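Local coordinates for protein tannase (Fusobacterium nucleatum subsp. nucleatum ATCC 25586, PDB 6YQ4) that probably hydrolyses the galloyl ester bonds of gallotannins, giving the bacterium detoxicant activity against these plant polyphenols, at residues N224-R236 with R246-T258. Residues are numbered along the deposited sequence; the frame is centred on the assembly and turned at random.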
ATOM      1  N   ASN A 224      16.013 -16.674   1.943  1.00 32.98           N
ATOM      2  CA  ASN A 224      17.378 -17.153   2.106  1.00 37.91           C
ATOM      3  C   ASN A 224      17.562 -18.486   1.388  1.00 41.02           C
ATOM      4  O   ASN A 224      16.718 -19.383   1.474  1.00 40.44           O
ATOM      5  CB  ASN A 224      17.697 -17.313   3.592  1.00 41.96           C
ATOM      6  CG  ASN A 224      19.134 -17.665   3.842  1.00 37.99           C
ATOM      7  OD1 ASN A 224      19.440 -18.758   4.309  1.00 44.05           O
ATOM      8  ND2 ASN A 224      20.029 -16.735   3.547  1.00 29.29           N
ATOM      9  N   GLY A 225      18.673 -18.609   0.672  1.00 42.42           N
ATOM     10  CA  GLY A 225      18.985 -19.805  -0.074  1.00 37.45           C
ATOM     11  C   GLY A 225      18.584 -19.762  -1.531  1.00 38.53           C
ATOM     12  O   GLY A 225      19.078 -20.575  -2.315  1.00 42.54           O
ATOM     13  N   VAL A 226      17.697 -18.845  -1.912  1.00 29.25           N
ATOM     14  CA  VAL A 226      17.344 -18.630  -3.311  1.00 34.11           C
ATOM     15  C   VAL A 226      18.369 -17.641  -3.858  1.00 29.29           C
ATOM     16  O   VAL A 226      18.251 -16.433  -3.664  1.00 31.73           O
ATOM     17  CB  VAL A 226      15.907 -18.122  -3.458  1.00 37.88           C
ATOM     18  CG1 VAL A 226      15.473 -18.121  -4.938  1.00 32.63           C
ATOM     19  CG2 VAL A 226      14.952 -18.964  -2.596  1.00 27.59           C
ATOM     20  N   ASN A 227      19.395 -18.157  -4.523  1.00 30.75           N
ATOM     21  CA  ASN A 227      20.587 -17.380  -4.841  1.00 41.48           C
ATOM     22  C   ASN A 227      20.662 -16.940  -6.299  1.00 39.46           C
ATOM     23  O   ASN A 227      21.666 -16.345  -6.704  1.00 44.96           O
ATOM     24  CB  ASN A 227      21.839 -18.173  -4.469  1.00 38.04           C
ATOM     25  CG  ASN A 227      21.968 -18.364  -2.970  1.00 44.26           C
ATOM     26  OD1 ASN A 227      21.499 -17.532  -2.185  1.00 43.99           O
ATOM     27  ND2 ASN A 227      22.593 -19.458  -2.565  1.00 34.30           N
ATOM     28  N   SER A 228      19.632 -17.199  -7.089  1.00 37.03           N
ATOM     29  CA  SER A 228      19.535 -16.671  -8.444  1.00 43.45           C
ATOM     30  C   SER A 228      18.264 -15.837  -8.535  1.00 41.17           C
ATOM     31  O   SER A 228      17.200 -16.290  -8.101  1.00 43.62           O
ATOM     32  CB  SER A 228      19.517 -17.804  -9.465  1.00 47.44           C
ATOM     33  OG  SER A 228      18.226 -18.378  -9.517  1.00 52.69           O
ATOM     34  N   TYR A 229      18.375 -14.620  -9.062  1.00 29.27           N
ATOM     35  CA  TYR A 229      17.266 -13.676  -9.089  1.00 29.17           C
ATOM     36  C   TYR A 229      16.838 -13.372 -10.522  1.00 35.60           C
ATOM     37  O   TYR A 229      17.532 -13.701 -11.492  1.00 35.68           O
ATOM     38  CB  TYR A 229      17.631 -12.366  -8.368  1.00 33.54           C
ATOM     39  CG  TYR A 229      18.870 -11.674  -8.943  1.00 41.27           C
ATOM     40  CD1 TYR A 229      20.143 -12.005  -8.504  1.00 43.19           C
ATOM     41  CD2 TYR A 229      18.756 -10.698  -9.930  1.00 39.33           C
ATOM     42  CE1 TYR A 229      21.267 -11.390  -9.032  1.00 47.01           C
ATOM     43  CE2 TYR A 229      19.866 -10.076 -10.456  1.00 45.38           C
ATOM     44  CZ  TYR A 229      21.120 -10.425 -10.005  1.00 48.87           C
ATOM     45  OH  TYR A 229      22.226  -9.811 -10.536  1.00 51.43           O
ATOM     46  N   SER A 230      15.664 -12.742 -10.637  1.00 26.93           N
ATOM     47  CA  SER A 230      15.223 -12.083 -11.862  1.00 34.64           C
ATOM     48  C   SER A 230      14.094 -11.124 -11.519  1.00 31.03           C
ATOM     49  O   SER A 230      13.192 -11.463 -10.755  1.00 44.69           O
ATOM     50  CB  SER A 230      14.770 -13.061 -12.948  1.00 39.29           C
ATOM     51  OG  SER A 230      13.829 -13.980 -12.452  1.00 47.40           O
ATOM     52  N   ARG A 231      14.157  -9.934 -12.099  1.00 27.56           N
ATOM     53  CA  ARG A 231      13.299  -8.821 -11.722  1.00 24.27           C
ATOM     54  C   ARG A 231      13.302  -7.818 -12.860  1.00 36.00           C
ATOM     55  O   ARG A 231      14.217  -7.785 -13.691  1.00 37.95           O
ATOM     56  CB  ARG A 231      13.788  -8.145 -10.433  1.00 25.31           C
ATOM     57  CG  ARG A 231      15.238  -7.555 -10.549  1.00 27.84           C
ATOM     58  CD  ARG A 231      15.653  -6.837  -9.251  1.00 23.98           C
ATOM     59  NE  ARG A 231      17.087  -6.556  -9.179  1.00 41.58           N
ATOM     60  CZ  ARG A 231      17.995  -7.329  -8.583  1.00 43.00           C
ATOM     61  NH1 ARG A 231      17.634  -8.460  -8.003  1.00 42.19           N
ATOM     62  NH2 ARG A 231      19.278  -6.976  -8.582  1.00 39.98           N
ATOM     63  N   MET A 232      12.279  -6.981 -12.882  1.00 39.70           N
ATOM     64  CA  MET A 232      12.327  -5.850 -13.783  1.00 49.58           C
ATOM     65  C   MET A 232      13.233  -4.797 -13.171  1.00 41.60           C
ATOM     66  O   MET A 232      13.301  -4.650 -11.949  1.00 44.32           O
ATOM     67  CB  MET A 232      10.923  -5.317 -14.065  1.00 63.04           C
ATOM     68  CG  MET A 232      10.189  -6.231 -15.045  1.00 75.50           C
ATOM     69  SD  MET A 232       8.386  -6.200 -15.050  1.00 86.54           S
ATOM     70  CE  MET A 232       8.069  -7.030 -16.620  1.00 86.51           C
ATOM     71  N   GLU A 233      13.985  -4.117 -14.022  1.00 48.29           N
ATOM     72  CA  GLU A 233      14.886  -3.065 -13.577  1.00 53.31           C
ATOM     73  C   GLU A 233      14.068  -1.806 -13.327  1.00 47.20           C
ATOM     74  O   GLU A 233      13.437  -1.275 -14.242  1.00 55.19           O
ATOM     75  CB  GLU A 233      15.979  -2.837 -14.614  1.00 69.38           C
ATOM     76  CG  GLU A 233      16.683  -1.498 -14.528  1.00 80.58           C
ATOM     77  CD  GLU A 233      17.419  -1.170 -15.815  1.00 84.65           C
ATOM     78  OE1 GLU A 233      17.016  -0.223 -16.527  1.00 84.29           O
ATOM     79  OE2 GLU A 233      18.395  -1.882 -16.122  1.00 87.98           O
ATOM     80  N   PHE A 234      14.035  -1.362 -12.080  1.00 35.03           N
ATOM     81  CA  PHE A 234      13.474  -0.074 -11.717  1.00 41.19           C
ATOM     82  C   PHE A 234      14.625   0.852 -11.342  1.00 43.55           C
ATOM     83  O   PHE A 234      15.630   0.406 -10.786  1.00 50.61           O
ATOM     84  CB  PHE A 234      12.461  -0.219 -10.567  1.00 52.05           C
ATOM     85  CG  PHE A 234      11.236  -1.039 -10.937  1.00 58.96           C
ATOM     86  CD1 PHE A 234      10.582  -1.809  -9.993  1.00 51.55           C
ATOM     87  CD2 PHE A 234      10.760  -1.046 -12.252  1.00 69.93           C
ATOM     88  CE1 PHE A 234       9.459  -2.567 -10.342  1.00 55.56           C
ATOM     89  CE2 PHE A 234       9.642  -1.802 -12.618  1.00 69.89           C
ATOM     90  CZ  PHE A 234       8.991  -2.567 -11.660  1.00 65.66           C
ATOM     91  N   THR A 235      14.501   2.123 -11.699  1.00 39.24           N
ATOM     92  CA  THR A 235      15.508   3.141 -11.429  1.00 34.01           C
ATOM     93  C   THR A 235      14.922   4.216 -10.521  1.00 39.09           C
ATOM     94  O   THR A 235      13.724   4.194 -10.154  1.00 30.23           O
ATOM     95  CB  THR A 235      16.025   3.781 -12.725  1.00 34.60           C
ATOM     96  OG1 THR A 235      15.071   4.731 -13.214  1.00 26.79           O
ATOM     97  CG2 THR A 235      16.273   2.731 -13.796  1.00 34.30           C
ATOM     98  N   ARG A 236      15.784   5.185 -10.189  1.00 30.20           N
ATOM     99  CA  ARG A 236      15.360   6.306  -9.362  1.00 31.47           C
ATOM    100  C   ARG A 236      14.120   6.966  -9.934  1.00 26.30           C
ATOM    101  O   ARG A 236      13.261   7.443  -9.182  1.00 28.33           O
ATOM    102  CB  ARG A 236      16.499   7.332  -9.237  1.00 27.19           C
ATOM    103  CG  ARG A 236      16.052   8.659  -8.621  1.00 37.00           C
ATOM    104  CD  ARG A 236      17.202   9.635  -8.478  1.00 35.25           C
ATOM    105  NE  ARG A 236      16.863  10.792  -7.640  1.00 34.36           N
ATOM    106  CZ  ARG A 236      16.189  11.859  -8.069  1.00 34.40           C
ATOM    107  NH1 ARG A 236      15.742  11.913  -9.321  1.00 29.71           N
ATOM    108  NH2 ARG A 236      15.951  12.876  -7.246  1.00 31.85           N
ATOM    109  N   ARG A 246       2.190  -4.198 -13.662  1.00 48.90           N
ATOM    110  CA  ARG A 246       3.138  -5.202 -14.159  1.00 49.43           C
ATOM    111  C   ARG A 246       2.754  -5.773 -15.554  1.00 60.63           C
ATOM    112  O   ARG A 246       3.398  -6.736 -15.998  1.00 64.55           O
ATOM    113  CB  ARG A 246       3.284  -6.349 -13.155  1.00 43.63           C
ATOM    114  CG  ARG A 246       4.002  -5.957 -11.886  1.00 33.67           C
ATOM    115  CD  ARG A 246       5.231  -5.087 -12.209  1.00 38.08           C
ATOM    116  NE  ARG A 246       5.732  -4.413 -11.016  1.00 35.48           N
ATOM    117  CZ  ARG A 246       6.498  -4.979 -10.089  1.00 32.50           C
ATOM    118  NH1 ARG A 246       6.884  -6.250 -10.200  1.00 36.40           N
ATOM    119  NH2 ARG A 246       6.879  -4.265  -9.044  1.00 27.67           N
ATOM    120  N   SER A 247       1.762  -5.248 -16.270  1.00 64.19           N
ATOM    121  CA  SER A 247       1.493  -5.687 -17.631  1.00 72.54           C
ATOM    122  C   SER A 247       2.212  -4.838 -18.678  1.00 79.51           C
ATOM    123  O   SER A 247       2.013  -5.060 -19.880  1.00 78.19           O
ATOM    124  CB  SER A 247      -0.017  -5.680 -17.905  1.00 78.32           C
ATOM    125  OG  SER A 247      -0.484  -4.383 -18.244  1.00 79.69           O
ATOM    126  N   LEU A 248       3.039  -3.880 -18.258  1.00 83.39           N
ATOM    127  CA  LEU A 248       3.770  -3.032 -19.191  1.00 88.10           C
ATOM    128  C   LEU A 248       5.132  -3.651 -19.499  1.00 95.31           C
ATOM    129  O   LEU A 248       5.736  -4.313 -18.648  1.00 84.33           O
ATOM    130  CB  LEU A 248       3.923  -1.613 -18.628  1.00 77.94           C
ATOM    131  CG  LEU A 248       2.622  -0.827 -18.376  1.00 73.61           C
ATOM    132  CD1 LEU A 248       2.866   0.332 -17.416  1.00 72.34           C
ATOM    133  CD2 LEU A 248       1.976  -0.331 -19.674  1.00 65.81           C
ATOM    134  N   THR A 249       5.595  -3.462 -20.737  1.00112.70           N
ATOM    135  CA  THR A 249       6.852  -4.060 -21.184  1.00117.80           C
ATOM    136  C   THR A 249       8.040  -3.354 -20.546  1.00117.62           C
ATOM    137  O   THR A 249       8.238  -2.151 -20.756  1.00124.83           O
ATOM    138  CB  THR A 249       6.963  -3.990 -22.704  1.00119.56           C
ATOM    139  OG1 THR A 249       6.202  -5.050 -23.290  1.00121.37           O
ATOM    140  CG2 THR A 249       8.421  -4.111 -23.142  1.00117.55           C
ATOM    141  N   ARG A 250       8.820  -4.095 -19.751  1.00107.44           N
ATOM    142  CA  ARG A 250      10.058  -3.593 -19.169  1.00103.30           C
ATOM    143  C   ARG A 250      11.164  -4.603 -19.387  1.00 93.42           C
ATOM    144  O   ARG A 250      10.909  -5.802 -19.519  1.00 95.92           O
ATOM    145  CB  ARG A 250       9.941  -3.278 -17.678  1.00107.07           C
ATOM    146  CG  ARG A 250       9.576  -1.855 -17.505  1.00114.76           C
ATOM    147  CD  ARG A 250       8.146  -1.832 -17.833  1.00125.42           C
ATOM    148  NE  ARG A 250       7.453  -2.966 -17.234  1.00131.01           N
ATOM    149  CZ  ARG A 250       6.488  -2.856 -16.247  1.00127.76           C
ATOM    150  NH1 ARG A 250       6.126  -1.664 -15.824  1.00125.47           N
ATOM    151  NH2 ARG A 250       5.927  -3.964 -15.749  1.00124.35           N
ATOM    152  N   SER A 251      12.390  -4.097 -19.462  1.00 83.42           N
ATOM    153  CA  SER A 251      13.553  -4.957 -19.558  1.00 77.05           C
ATOM    154  C   SER A 251      13.841  -5.598 -18.201  1.00 74.01           C
ATOM    155  O   SER A 251      13.458  -5.086 -17.143  1.00 63.64           O
ATOM    156  CB  SER A 251      14.763  -4.169 -20.058  1.00 74.36           C
ATOM    157  OG  SER A 251      14.972  -3.008 -19.274  1.00 74.56           O
ATOM    158  N   THR A 252      14.521  -6.739 -18.243  1.00 70.32           N
ATOM    159  CA  THR A 252      14.655  -7.601 -17.080  1.00 61.22           C
ATOM    160  C   THR A 252      16.126  -7.905 -16.826  1.00 57.69           C
ATOM    161  O   THR A 252      16.904  -8.088 -17.763  1.00 57.59           O
ATOM    162  CB  THR A 252      13.827  -8.896 -17.280  1.00 62.55           C
ATOM    163  OG1 THR A 252      13.663  -9.579 -16.034  1.00 66.12           O
ATOM    164  CG2 THR A 252      14.474  -9.824 -18.289  1.00 68.83           C
ATOM    165  N   VAL A 253      16.514  -7.929 -15.554  1.00 56.97           N
ATOM    166  CA  VAL A 253      17.875  -8.269 -15.160  1.00 54.46           C
ATOM    167  C   VAL A 253      17.842  -9.569 -14.362  1.00 50.60           C
ATOM    168  O   VAL A 253      16.895  -9.828 -13.609  1.00 51.33           O
ATOM    169  CB  VAL A 253      18.541  -7.122 -14.364  1.00 50.53           C
ATOM    170  CG1 VAL A 253      17.730  -6.748 -13.167  1.00 30.22           C
ATOM    171  CG2 VAL A 253      19.976  -7.478 -13.960  1.00 59.15           C
ATOM    172  N   GLN A 254      18.863 -10.403 -14.559  1.00 41.82           N
ATOM    173  CA  GLN A 254      18.952 -11.679 -13.871  1.00 38.09           C
ATOM    174  C   GLN A 254      20.413 -12.041 -13.671  1.00 46.43           C
ATOM    175  O   GLN A 254      21.290 -11.640 -14.445  1.00 51.83           O
ATOM    176  CB  GLN A 254      18.239 -12.799 -14.633  1.00 40.58           C
ATOM    177  CG  GLN A 254      18.513 -12.820 -16.128  1.00 53.38           C
ATOM    178  CD  GLN A 254      17.742 -11.752 -16.881  1.00 56.70           C
ATOM    179  OE1 GLN A 254      16.582 -11.491 -16.582  1.00 59.30           O
ATOM    180  NE2 GLN A 254      18.386 -11.128 -17.858  1.00 60.12           N
ATOM    181  N   GLY A 255      20.655 -12.816 -12.627  1.00 43.86           N
ATOM    182  CA  GLY A 255      21.998 -13.237 -12.303  1.00 48.64           C
ATOM    183  C   GLY A 255      21.975 -14.062 -11.037  1.00 42.23           C
ATOM    184  O   GLY A 255      20.925 -14.544 -10.621  1.00 40.32           O
ATOM    185  N   ASN A 256      23.146 -14.199 -10.422  1.00 43.59           N
ATOM    186  CA  ASN A 256      23.341 -14.975  -9.208  1.00 34.63           C
ATOM    187  C   ASN A 256      23.915 -14.094  -8.105  1.00 32.29           C
ATOM    188  O   ASN A 256      24.843 -13.316  -8.341  1.00 41.13           O
ATOM    189  CB  ASN A 256      24.279 -16.156  -9.472  1.00 33.68           C
ATOM    190  CG  ASN A 256      23.723 -17.118 -10.501  1.00 43.95           C
ATOM    191  OD1 ASN A 256      24.324 -17.341 -11.549  1.00 51.29           O
ATOM    192  ND2 ASN A 256      22.569 -17.701 -10.202  1.00 43.74           N
ATOM    193  N   LEU A 257      23.373 -14.236  -6.898  1.00 33.54           N
ATOM    194  CA  LEU A 257      23.865 -13.484  -5.749  1.00 32.96           C
ATOM    195  C   LEU A 257      25.366 -13.685  -5.547  1.00 36.02           C
ATOM    196  O   LEU A 257      25.869 -14.811  -5.592  1.00 36.94           O
ATOM    197  CB  LEU A 257      23.114 -13.910  -4.484  1.00 28.26           C
ATOM    198  CG  LEU A 257      21.640 -13.549  -4.265  1.00 33.54           C
ATOM    199  CD1 LEU A 257      21.203 -13.833  -2.795  1.00 23.63           C
ATOM    200  CD2 LEU A 257      21.385 -12.103  -4.639  1.00 24.13           C
ATOM    201  N   THR A 258      26.078 -12.588  -5.303  1.00 37.46           N
ATOM    202  CA  THR A 258      27.489 -12.698  -4.984  1.00 39.88           C
ATOM    203  C   THR A 258      27.663 -13.318  -3.601  1.00 44.89           C
ATOM    204  O   THR A 258      26.710 -13.478  -2.832  1.00 42.13           O
ATOM    205  CB  THR A 258      28.162 -11.334  -5.026  1.00 39.49           C
ATOM    206  OG1 THR A 258      27.605 -10.516  -3.991  1.00 46.09           O
ATOM    207  CG2 THR A 258      27.926 -10.688  -6.369  1.00 28.39           C
TER
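The two-stranded antiparallel ribbon that pairs Tyr229 with Gly255 and Arg231 with Val253 stands apart from the central sheet of this alpha/beta-hydrolase-clan enzyme. Tyr229 N donates to Gly255 O at 3.0 Å, and Leu257 N continues the pairing beyond the strands by donating to Asn227 O at 2.7 Å. Arg231 O is gripped twice: Val253 N approaches almost straight on, whereas Thr252 OG1, 3.0 Å from that oxygen, sits well above the carbonyl plane. With CG of Tyr229 set between the backbone N and the carbonyl carbon (chi1 57°), the ring folds over the partner strand, where Gly255, lacking a side chain, lets its CA come within 4.1 Å of the ring centroid in a CH-pi contact. Arg231 lies alongside Val253, Arg231 CG 3.7 Å from Val253 CG1, and Arg231 NH1 hydrogen-bonds to Ser352 OG and Met350 O. In the loops past Met232 and before Thr252, Arg246 presents a guanidinium face to the Phe234 rim, Arg246 NH2 3.4 Å from Phe234 CE1, the planes 69° apart; the same NH2 salt-bridges Asp446. The loop carrying Arg246 reaches His476, a member of a possible Ser-His-Asp triad, while at the other end Leu257 packs on Ile262 of helix 259-279.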